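Local coordinates for protein tyrocidine synthetase 3 (Brevibacillus brevis, PDB 2JGP) that probably carries an amino acid or peptide on a phosphopantetheine arm and forms peptide bonds during tyrocidine assembly, as a carrier-condensation bidomain of a nonribosomal peptide synthetase, at residues 4-14 and 395-406; 50-58 and 265-273. One frame throughout, in Å; residues are numbered along the deposited sequence.

Interaction 1 of 2, residues 4-14 and 395-406. With NA (sodium ion), chain F.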
loop_
_atom_site.group_PDB
_atom_site.type_symbol
_atom_site.label_atom_id
_atom_site.label_comp_id
_atom_site.label_asym_id
_atom_site.label_seq_id
_atom_site.Cartn_x
_atom_site.Cartn_y
_atom_site.Cartn_z
ATOM N N TYR A 4 -10.554 -0.082 -25.353
ATOM C CA TYR A 4 -10.074 0.613 -24.166
ATOM C C TYR A 4 -9.508 -0.375 -23.163
ATOM O O TYR A 4 -10.182 -1.322 -22.761
ATOM C CB TYR A 4 -11.170 1.427 -23.486
ATOM C CG TYR A 4 -10.664 2.152 -22.256
ATOM C CD1 TYR A 4 -9.712 3.163 -22.366
ATOM C CD2 TYR A 4 -11.123 1.824 -20.985
ATOM C CE1 TYR A 4 -9.233 3.835 -21.251
ATOM C CE2 TYR A 4 -10.642 2.484 -19.860
ATOM C CZ TYR A 4 -9.702 3.493 -20.001
ATOM O OH TYR A 4 -9.231 4.153 -18.893
ATOM N N VAL A 5 -8.261 -0.130 -22.777
ATOM C CA VAL A 5 -7.620 -0.813 -21.669
ATOM C C VAL A 5 -7.165 0.259 -20.685
ATOM O O VAL A 5 -6.366 1.135 -21.032
ATOM C CB VAL A 5 -6.435 -1.656 -22.162
ATOM C CG1 VAL A 5 -5.631 -2.187 -20.987
ATOM C CG2 VAL A 5 -6.940 -2.804 -23.055
ATOM N N ALA A 6 -7.688 0.217 -19.464
ATOM C CA ALA A 6 -7.377 1.253 -18.478
ATOM C C ALA A 6 -5.893 1.189 -18.110
ATOM O O ALA A 6 -5.319 0.103 -18.096
ATOM C CB ALA A 6 -8.238 1.087 -17.241
ATOM N N PRO A 7 -5.267 2.347 -17.813
ATOM C CA PRO A 7 -3.853 2.360 -17.409
ATOM C C PRO A 7 -3.552 1.340 -16.306
ATOM O O PRO A 7 -4.331 1.209 -15.358
ATOM C CB PRO A 7 -3.656 3.791 -16.907
ATOM C CG PRO A 7 -4.626 4.593 -17.723
ATOM C CD PRO A 7 -5.836 3.707 -17.833
ATOM N N ARG A 8 -2.454 0.602 -16.448
ATOM C CA ARG A 8 -2.125 -0.510 -15.542
ATOM C C ARG A 8 -0.853 -0.260 -14.736
ATOM O O ARG A 8 -0.450 -1.092 -13.914
ATOM C CB ARG A 8 -1.941 -1.792 -16.348
ATOM C CG ARG A 8 -3.133 -2.159 -17.206
ATOM C CD ARG A 8 -2.741 -3.095 -18.307
ATOM N NE ARG A 8 -1.877 -2.457 -19.295
ATOM C CZ ARG A 8 -1.518 -3.021 -20.444
ATOM N NH1 ARG A 8 -1.942 -4.241 -20.758
ATOM N NH2 ARG A 8 -0.725 -2.369 -21.281
ATOM N N SER A 9 -0.209 0.872 -14.992
ATOM C CA SER A 9 1.037 1.214 -14.331
ATOM C C SER A 9 1.103 2.709 -14.175
ATOM O O SER A 9 0.341 3.435 -14.811
ATOM C CB SER A 9 2.231 0.751 -15.158
ATOM O OG SER A 9 2.337 1.502 -16.353
ATOM N N VAL A 10 2.049 3.171 -13.365
ATOM C CA VAL A 10 2.218 4.606 -13.147
ATOM C C VAL A 10 2.531 5.353 -14.452
ATOM O O VAL A 10 1.965 6.409 -14.693
ATOM C CB VAL A 10 3.285 4.897 -12.037
ATOM C CG1 VAL A 10 4.669 4.395 -12.460
ATOM C CG2 VAL A 10 3.328 6.371 -11.705
ATOM N N TRP A 11 3.399 4.807 -15.302
ATOM C CA TRP A 11 3.753 5.503 -16.542
ATOM C C TRP A 11 2.626 5.461 -17.572
ATOM O O TRP A 11 2.467 6.398 -18.331
ATOM C CB TRP A 11 5.086 5.008 -17.125
ATOM C CG TRP A 11 6.244 5.530 -16.335
ATOM C CD1 TRP A 11 7.103 4.804 -15.560
ATOM C CD2 TRP A 11 6.633 6.901 -16.190
ATOM N NE1 TRP A 11 8.020 5.636 -14.958
ATOM C CE2 TRP A 11 7.752 6.930 -15.325
ATOM C CE3 TRP A 11 6.151 8.110 -16.708
ATOM C CZ2 TRP A 11 8.396 8.112 -14.979
ATOM C CZ3 TRP A 11 6.792 9.284 -16.363
ATOM C CH2 TRP A 11 7.907 9.278 -15.509
ATOM N N GLU A 12 1.834 4.389 -17.589
ATOM C CA GLU A 12 0.648 4.358 -18.453
ATOM C C GLU A 12 -0.354 5.432 -18.027
ATOM O O GLU A 12 -0.924 6.134 -18.876
ATOM C CB GLU A 12 0.006 2.972 -18.462
ATOM C CG GLU A 12 0.769 1.969 -19.312
ATOM C CD GLU A 12 0.069 0.638 -19.443
ATOM O OE1 GLU A 12 0.644 -0.263 -20.104
ATOM O OE2 GLU A 12 -1.056 0.485 -18.909
ATOM N N ALA A 13 -0.535 5.590 -16.715
ATOM C CA ALA A 13 -1.420 6.625 -16.172
ATOM C C ALA A 13 -0.915 8.031 -16.503
ATOM O O ALA A 13 -1.671 8.858 -16.992
ATOM C CB ALA A 13 -1.569 6.461 -14.664
ATOM N N ARG A 14 0.367 8.287 -16.250
ATOM C CA ARG A 14 0.955 9.600 -16.502
ATOM C C ARG A 14 0.861 9.989 -17.974
ATOM O O ARG A 14 0.445 11.091 -18.312
ATOM C CB ARG A 14 2.420 9.627 -16.049
ATOM C CG ARG A 14 2.581 9.620 -14.542
ATOM C CD ARG A 14 4.019 9.427 -14.121
ATOM N NE ARG A 14 4.147 9.604 -12.676
ATOM C CZ ARG A 14 5.141 9.117 -11.938
ATOM N NH1 ARG A 14 6.130 8.426 -12.491
ATOM N NH2 ARG A 14 5.144 9.324 -10.632
ATOM N N LYS A 395 -12.264 7.639 -10.342
ATOM C CA LYS A 395 -11.258 7.083 -11.242
ATOM C C LYS A 395 -10.204 8.120 -11.598
ATOM O O LYS A 395 -9.004 7.846 -11.522
ATOM C CB LYS A 395 -11.907 6.573 -12.529
ATOM C CG LYS A 395 -10.912 6.241 -13.630
ATOM C CD LYS A 395 -11.615 5.894 -14.926
ATOM C CE LYS A 395 -10.617 5.494 -15.995
ATOM N NZ LYS A 395 -11.303 5.011 -17.220
ATOM N N GLN A 396 -10.663 9.299 -12.007
ATOM C CA GLN A 396 -9.777 10.378 -12.421
ATOM C C GLN A 396 -8.848 10.814 -11.290
ATOM O O GLN A 396 -7.650 11.007 -11.500
ATOM C CB GLN A 396 -10.597 11.573 -12.927
ATOM C CG GLN A 396 -9.830 12.542 -13.802
ATOM C CD GLN A 396 -9.118 11.856 -14.967
ATOM O OE1 GLN A 396 -7.888 11.860 -15.038
ATOM N NE2 GLN A 396 -9.879 11.227 -15.846
ATOM N N ASN A 397 -9.409 10.969 -10.095
ATOM C CA ASN A 397 -8.626 11.365 -8.933
ATOM C C ASN A 397 -7.654 10.276 -8.503
ATOM O O ASN A 397 -6.569 10.574 -8.001
ATOM C CB ASN A 397 -9.554 11.755 -7.780
ATOM C CG ASN A 397 -10.284 13.051 -8.042
ATOM O OD1 ASN A 397 -9.763 13.946 -8.720
ATOM N ND2 ASN A 397 -11.504 13.161 -7.527
ATOM N N ALA A 398 -8.044 9.018 -8.705
ATOM C CA ALA A 398 -7.178 7.883 -8.390
ATOM C C ALA A 398 -5.981 7.846 -9.333
ATOM O O ALA A 398 -4.836 7.740 -8.890
ATOM C CB ALA A 398 -7.956 6.581 -8.462
ATOM N N LEU A 399 -6.250 7.956 -10.628
ATOM C CA LEU A 399 -5.190 7.983 -11.624
ATOM C C LEU A 399 -4.247 9.163 -11.390
ATOM O O LEU A 399 -3.035 9.004 -11.471
ATOM C CB LEU A 399 -5.776 8.047 -13.036
ATOM C CG LEU A 399 -6.499 6.778 -13.508
ATOM C CD1 LEU A 399 -7.167 7.014 -14.856
ATOM C CD2 LEU A 399 -5.518 5.617 -13.587
ATOM N N ASP A 400 -4.809 10.333 -11.089
ATOM C CA ASP A 400 -4.009 11.522 -10.781
ATOM C C ASP A 400 -3.149 11.272 -9.548
ATOM O O ASP A 400 -1.975 11.638 -9.522
ATOM C CB ASP A 400 -4.901 12.748 -10.551
ATOM C CG ASP A 400 -5.569 13.253 -11.824
ATOM O OD1 ASP A 400 -5.171 12.838 -12.933
ATOM O OD2 ASP A 400 -6.505 14.076 -11.713
ATOM N N ALA A 401 -3.734 10.639 -8.535
ATOM C CA ALA A 401 -3.015 10.302 -7.306
ATOM C C ALA A 401 -1.858 9.349 -7.589
ATOM O O ALA A 401 -0.732 9.580 -7.142
ATOM C CB ALA A 401 -3.974 9.691 -6.285
ATOM N N TYR A 402 -2.132 8.287 -8.343
ATOM C CA TYR A 402 -1.093 7.322 -8.709
ATOM C C TYR A 402 0.013 7.981 -9.543
ATOM O O TYR A 402 1.192 7.667 -9.367
ATOM C CB TYR A 402 -1.673 6.131 -9.478
ATOM C CG TYR A 402 -2.751 5.350 -8.745
ATOM C CD1 TYR A 402 -3.762 4.708 -9.454
ATOM C CD2 TYR A 402 -2.778 5.270 -7.354
ATOM C CE1 TYR A 402 -4.766 3.996 -8.799
ATOM C CE2 TYR A 402 -3.780 4.555 -6.694
ATOM C CZ TYR A 402 -4.764 3.926 -7.425
ATOM O OH TYR A 402 -5.763 3.227 -6.785
ATOM N N GLY A 403 -0.371 8.903 -10.422
ATOM C CA GLY A 403 0.595 9.666 -11.215
ATOM C C GLY A 403 1.466 10.603 -10.387
ATOM O O GLY A 403 2.515 11.052 -10.846
ATOM N N HIS A 404 1.025 10.913 -9.173
ATOM C CA HIS A 404 1.776 11.787 -8.284
ATOM C C HIS A 404 2.086 11.117 -6.955
ATOM O O HIS A 404 2.179 11.780 -5.926
ATOM C CB HIS A 404 1.018 13.092 -8.099
ATOM C CG HIS A 404 0.842 13.844 -9.378
ATOM N ND1 HIS A 404 -0.181 13.575 -10.260
ATOM C CD2 HIS A 404 1.593 14.812 -9.953
ATOM C CE1 HIS A 404 -0.068 14.368 -11.313
ATOM N NE2 HIS A 404 1.002 15.125 -11.150
ATOM N N GLN A 405 2.307 9.803 -7.000
ATOM C CA GLN A 405 2.553 9.011 -5.794
ATOM C C GLN A 405 3.963 9.157 -5.213
ATOM O O GLN A 405 4.225 8.709 -4.086
ATOM C CB GLN A 405 2.265 7.530 -6.068
ATOM C CG GLN A 405 3.321 6.815 -6.896
ATOM C CD GLN A 405 3.005 5.353 -7.069
ATOM O OE1 GLN A 405 3.485 4.504 -6.313
ATOM N NE2 GLN A 405 2.167 5.048 -8.044
ATOM N N ASP A 406 4.875 9.779 -5.956
ATOM C CA ASP A 406 6.260 9.904 -5.500
ATOM C C ASP A 406 6.478 11.171 -4.670
ATOM O O ASP A 406 7.464 11.899 -4.841
ATOM C CB ASP A 406 7.216 9.820 -6.687
ATOM C CG ASP A 406 7.187 8.454 -7.345
ATOM O OD1 ASP A 406 7.453 7.455 -6.649
ATOM O OD2 ASP A 406 6.889 8.371 -8.545
HETATM NA NA NA F . -5.760 11.300 -15.075
HETATM O O HOH W 1 7.634 6.389 -10.583
HETATM O O HOH W 2 -6.171 10.348 -17.174
HETATM O O HOH W 3 -3.837 10.900 -14.321
#

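Interaction 2 of 2, residues 50-58 and 265-273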
loop_
_atom_site.group_PDB
_atom_site.type_symbol
_atom_site.label_atom_id
_atom_site.label_comp_id
_atom_site.label_asym_id
_atom_site.label_seq_id
_atom_site.Cartn_x
_atom_site.Cartn_y
_atom_site.Cartn_z
ATOM N N SER A 50 5.383 18.301 -22.617
ATOM C CA SER A 50 4.575 18.122 -21.401
ATOM C C SER A 50 5.175 17.114 -20.426
ATOM O O SER A 50 5.138 17.330 -19.215
ATOM C CB SER A 50 3.148 17.691 -21.746
ATOM O OG SER A 50 2.466 18.731 -22.420
ATOM N N MET A 51 5.707 16.012 -20.954
ATOM C CA MET A 51 6.348 14.998 -20.108
ATOM C C MET A 51 7.639 15.530 -19.495
ATOM O O MET A 51 7.976 15.183 -18.364
ATOM C CB MET A 51 6.623 13.716 -20.899
ATOM C CG MET A 51 5.361 12.987 -21.337
ATOM S SD MET A 51 4.373 12.379 -19.952
ATOM C CE MET A 51 5.433 11.079 -19.317
ATOM N N HIS A 52 8.352 16.379 -20.233
ATOM C CA HIS A 52 9.537 17.038 -19.690
ATOM C C HIS A 52 9.165 18.001 -18.559
ATOM O O HIS A 52 9.817 18.015 -17.510
ATOM C CB HIS A 52 10.309 17.780 -20.790
ATOM C CG HIS A 52 11.386 18.681 -20.266
ATOM N ND1 HIS A 52 12.561 18.202 -19.726
ATOM C CD2 HIS A 52 11.456 20.030 -20.186
ATOM C CE1 HIS A 52 13.313 19.219 -19.344
ATOM N NE2 HIS A 52 12.666 20.340 -19.612
ATOM N N ASN A 53 8.119 18.797 -18.769
ATOM C CA ASN A 53 7.704 19.793 -17.780
ATOM C C ASN A 53 7.108 19.190 -16.508
ATOM O O ASN A 53 7.429 19.631 -15.406
ATOM C CB ASN A 53 6.709 20.788 -18.392
ATOM C CG ASN A 53 7.354 21.710 -19.421
ATOM O OD1 ASN A 53 8.575 21.866 -19.461
ATOM N ND2 ASN A 53 6.525 22.331 -20.255
ATOM N N GLU A 54 6.238 18.197 -16.660
ATOM C CA GLU A 54 5.546 17.611 -15.514
ATOM C C GLU A 54 6.415 16.579 -14.789
ATOM O O GLU A 54 6.385 16.514 -13.555
ATOM C CB GLU A 54 4.213 16.989 -15.944
ATOM C CG GLU A 54 3.305 16.520 -14.785
ATOM C CD GLU A 54 2.790 17.650 -13.898
ATOM O OE1 GLU A 54 2.340 17.361 -12.765
ATOM O OE2 GLU A 54 2.823 18.817 -14.325
ATOM N N TYR A 55 7.194 15.797 -15.541
ATOM C CA TYR A 55 7.914 14.640 -14.972
ATOM C C TYR A 55 9.432 14.624 -15.179
ATOM O O TYR A 55 10.091 13.693 -14.724
ATOM C CB TYR A 55 7.304 13.341 -15.509
ATOM C CG TYR A 55 5.828 13.246 -15.224
ATOM C CD1 TYR A 55 4.884 13.378 -16.240
ATOM C CD2 TYR A 55 5.370 13.073 -13.920
ATOM C CE1 TYR A 55 3.518 13.310 -15.966
ATOM C CE2 TYR A 55 4.012 13.008 -13.634
ATOM C CZ TYR A 55 3.092 13.126 -14.657
ATOM O OH TYR A 55 1.754 13.071 -14.360
ATOM N N GLN A 56 9.989 15.640 -15.839
ATOM C CA GLN A 56 11.427 15.669 -16.155
ATOM C C GLN A 56 11.900 14.369 -16.800
ATOM O O GLN A 56 12.962 13.840 -16.459
ATOM C CB GLN A 56 12.263 15.955 -14.902
ATOM C CG GLN A 56 12.500 17.416 -14.621
ATOM C CD GLN A 56 13.493 17.615 -13.505
ATOM O OE1 GLN A 56 13.390 16.987 -12.455
ATOM N NE2 GLN A 56 14.469 18.491 -13.724
ATOM N N VAL A 57 11.091 13.840 -17.711
ATOM C CA VAL A 57 11.467 12.672 -18.486
ATOM C C VAL A 57 11.560 13.120 -19.933
ATOM O O VAL A 57 10.616 13.694 -20.470
ATOM C CB VAL A 57 10.458 11.527 -18.326
ATOM C CG1 VAL A 57 10.812 10.367 -19.250
ATOM C CG2 VAL A 57 10.429 11.060 -16.869
ATOM N N ASP A 58 12.711 12.875 -20.543
ATOM C CA ASP A 58 12.992 13.338 -21.893
ATOM C C ASP A 58 12.815 12.180 -22.865
ATOM O O ASP A 58 13.643 11.271 -22.918
ATOM C CB ASP A 58 14.408 13.906 -21.955
ATOM C CG ASP A 58 14.598 15.104 -21.027
ATOM O OD1 ASP A 58 13.704 15.978 -20.985
ATOM O OD2 ASP A 58 15.640 15.172 -20.340
ATOM N N GLN A 265 15.281 16.773 -4.670
ATOM C CA GLN A 265 15.833 18.047 -5.149
ATOM C C GLN A 265 15.475 18.378 -6.602
ATOM O O GLN A 265 15.987 19.347 -7.157
ATOM C CB GLN A 265 17.365 18.044 -5.001
ATOM C CG GLN A 265 17.873 18.599 -3.676
ATOM C CD GLN A 265 17.541 17.720 -2.500
ATOM O OE1 GLN A 265 17.076 18.204 -1.464
ATOM N NE2 GLN A 265 17.784 16.418 -2.639
ATOM N N SER A 266 14.588 17.592 -7.212
ATOM C CA SER A 266 14.299 17.732 -8.634
ATOM C C SER A 266 13.073 18.608 -8.898
ATOM O O SER A 266 12.232 18.817 -8.016
ATOM C CB SER A 266 14.095 16.352 -9.260
ATOM O OG SER A 266 12.902 15.751 -8.793
ATOM N N ALA A 267 12.988 19.124 -10.120
ATOM C CA ALA A 267 11.782 19.793 -10.598
ATOM C C ALA A 267 10.598 18.817 -10.594
ATOM O O ALA A 267 9.469 19.199 -10.266
ATOM C CB ALA A 267 12.005 20.361 -11.989
ATOM N N ALA A 268 10.867 17.557 -10.946
ATOM C CA ALA A 268 9.841 16.515 -10.949
ATOM C C ALA A 268 9.196 16.353 -9.568
ATOM O O ALA A 268 7.987 16.229 -9.464
ATOM C CB ALA A 268 10.428 15.189 -11.413
ATOM N N PHE A 269 10.010 16.361 -8.515
ATOM C CA PHE A 269 9.487 16.266 -7.144
ATOM C C PHE A 269 8.576 17.449 -6.814
ATOM O O PHE A 269 7.544 17.281 -6.181
ATOM C CB PHE A 269 10.637 16.171 -6.139
ATOM C CG PHE A 269 10.199 16.121 -4.702
ATOM C CD1 PHE A 269 9.966 14.904 -4.075
ATOM C CD2 PHE A 269 10.058 17.287 -3.962
ATOM C CE1 PHE A 269 9.578 14.855 -2.747
ATOM C CE2 PHE A 269 9.666 17.242 -2.628
ATOM C CZ PHE A 269 9.427 16.026 -2.023
ATOM N N HIS A 270 8.952 18.643 -7.254
ATOM C CA HIS A 270 8.125 19.830 -7.020
ATOM C C HIS A 270 6.743 19.681 -7.658
ATOM O O HIS A 270 5.746 20.144 -7.108
ATOM C CB HIS A 270 8.819 21.077 -7.561
ATOM C CG HIS A 270 8.305 22.354 -6.978
ATOM N ND1 HIS A 270 7.450 23.195 -7.660
ATOM C CD2 HIS A 270 8.535 22.943 -5.780
ATOM C CE1 HIS A 270 7.174 24.244 -6.906
ATOM N NE2 HIS A 270 7.823 24.117 -5.761
ATOM N N LYS A 271 6.689 19.023 -8.813
ATOM C CA LYS A 271 5.427 18.769 -9.494
ATOM C C LYS A 271 4.616 17.675 -8.795
ATOM O O LYS A 271 3.390 17.775 -8.720
ATOM C CB LYS A 271 5.667 18.396 -10.961
ATOM C CG LYS A 271 6.197 19.532 -11.823
ATOM C CD LYS A 271 5.131 20.577 -12.107
ATOM C CE LYS A 271 5.640 21.649 -13.055
ATOM N NZ LYS A 271 4.593 22.677 -13.336
ATOM N N GLN A 272 5.289 16.637 -8.294
ATOM C CA GLN A 272 4.618 15.608 -7.477
ATOM C C GLN A 272 3.976 16.273 -6.266
ATOM O O GLN A 272 2.818 16.017 -5.953
ATOM C CB GLN A 272 5.586 14.523 -6.987
ATOM C CG GLN A 272 6.237 13.674 -8.070
ATOM C CD GLN A 272 5.280 12.704 -8.711
ATOM O OE1 GLN A 272 4.834 11.746 -8.076
ATOM N NE2 GLN A 272 4.958 12.937 -9.981
ATOM N N GLU A 273 4.744 17.130 -5.599
ATOM C CA GLU A 273 4.267 17.869 -4.432
ATOM C C GLU A 273 3.120 18.811 -4.779
ATOM O O GLU A 273 2.102 18.833 -4.082
ATOM C CB GLU A 273 5.416 18.674 -3.823
ATOM C CG GLU A 273 5.007 19.591 -2.676
ATOM C CD GLU A 273 6.194 20.269 -2.035
ATOM O OE1 GLU A 273 6.527 19.909 -0.888
ATOM O OE2 GLU A 273 6.792 21.154 -2.686
HETATM O O HOH W 4 6.609 14.957 -11.442
HETATM O O HOH W 5 1.783 18.911 -10.653
HETATM O O HOH W 6 15.742 19.359 -11.373
#

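Interaction 1 of 2, residues 4-14 and 395-406
Arg-14, on the first helix of the carrier domain, reaches Gly-403 and Asp-406, near the last turn of helix 387-403 in the condensation domain. Its CB leaves alongside that helix, not at it. CG sits anti to the carbonyl carbon (chi1 -72°), and the chain then runs extended to NE. CG passes 3.9 Å from Gly-403 CA. CD stays about as far from Gly-403 O. NE then donates to Gly-403 O at 2.8 Å, nearly straight at 160°. NH2 donates to the same oxygen at 3.2 Å, more bent and from well above the carbonyl plane. CZ, between these two nitrogens, faces that oxygen edge-on. NH2 also forms a salt bridge with Asp-406 OD2 at 2.9 Å, close to the guanidinium plane. NH1 and Asp-406 OD2 share water 1. Val-10 CG2 lies over the centre of one guanidinium face and also touches Tyr-402 O at 3.4 Å. Phe-86 adds a cation-pi contact.

Further along, Leu-399 CD2 packs against Ala-13 CB and Pro-7 CB, 4.2 Å from each. At the far end, extended Lys-395 meets Tyr-4 from the opposite direction, and its NZ donates to Tyr-4 OH at 2.8 Å. NZ has a second partner in Gly-326 O. A sodium ion sits beside the helix, held by Gln-396 OE1, Asp-400 OD1 and two waters.

The chemistry is mixed: a polar grip at each end with a small apolar patch between. Three N-H bonds hold the Arg-14 group in orientation. Asp-406 and the Gly-403 carbonyl probably favour its positive charge.

Interaction 2 of 2, residues 50-58 and 265-273
Gln-56 OE1 accepts from Ala-268 N at 3.0 Å, so the Gln-56 side chain ties the carrier domain to the first turn of helix 267-279. The N-H points well at the oxygen (158°), but Ala-268 N lies well above the amide plane. Ala-267 CB packs against Gln-56 CD at 3.5 Å. Gln-56 NE2 donates to water 6, which also accepts from Ala-267 N. The N-cap Ser-266 takes Phe-269 N on its OG, which is also bonded to Phe-263 O.

Deeper in, water 4 donates to Glu-54 O at 2.6 Å and to Ala-268 O, and it accepts from Gln-272 NE2. That NE2 stands at the edge of the Tyr-55 ring, 3.8 Å from CE2, and also bonds Gly-403 O. Gln-272 OE1 is taken by Asp-406 N. Tyr-55 OH pairs with Gln-17. Glu-54 bends at chi2 (65°), which turns its carboxylate back toward Lys-271. Its OE1 takes a bond from water 5, which also donates to Lys-271 O, and OE1 also bonds His-404 NE2. Lys-271 NZ stays 4.4 Å from Glu-54 OE2, too long for a salt bridge. The aliphatic part of that lysine lies against the backbone, with CB 3.3 Å from Glu-54 O.

The end of helix 41-55 thus meets the start of helix 267-279; residues 50-55 and 267-273 run at 76° to each other. Helix 10-23 flanks both through Arg-14, and helix 253-263 backs Ala-268 and Gln-272 through Phe-263.

Interactions 1 and 2 form one continuous interface between the carrier and condensation domains, with centres about 16 Å apart. Residues 4-14 and 50-58, on or next to helices 10-23 and 41-55, contribute one side. The 395-406 and 265-273 segments contribute the other. The two contacts touch directly. Asp-406 N probably donates to Gln-272 OE1 at 2.9 Å, and Glu-54 OE1 probably pairs with His-404 NE2 at 3.1 Å. Interaction 2 is nested inside the loop closed by interaction 1. The sodium ion belongs to interaction 1, yet the Tyr-55 side chain of interaction 2 lies about 8 Å from it at its nearest atom. Both contacts join the two domains in the arrangement of this structure.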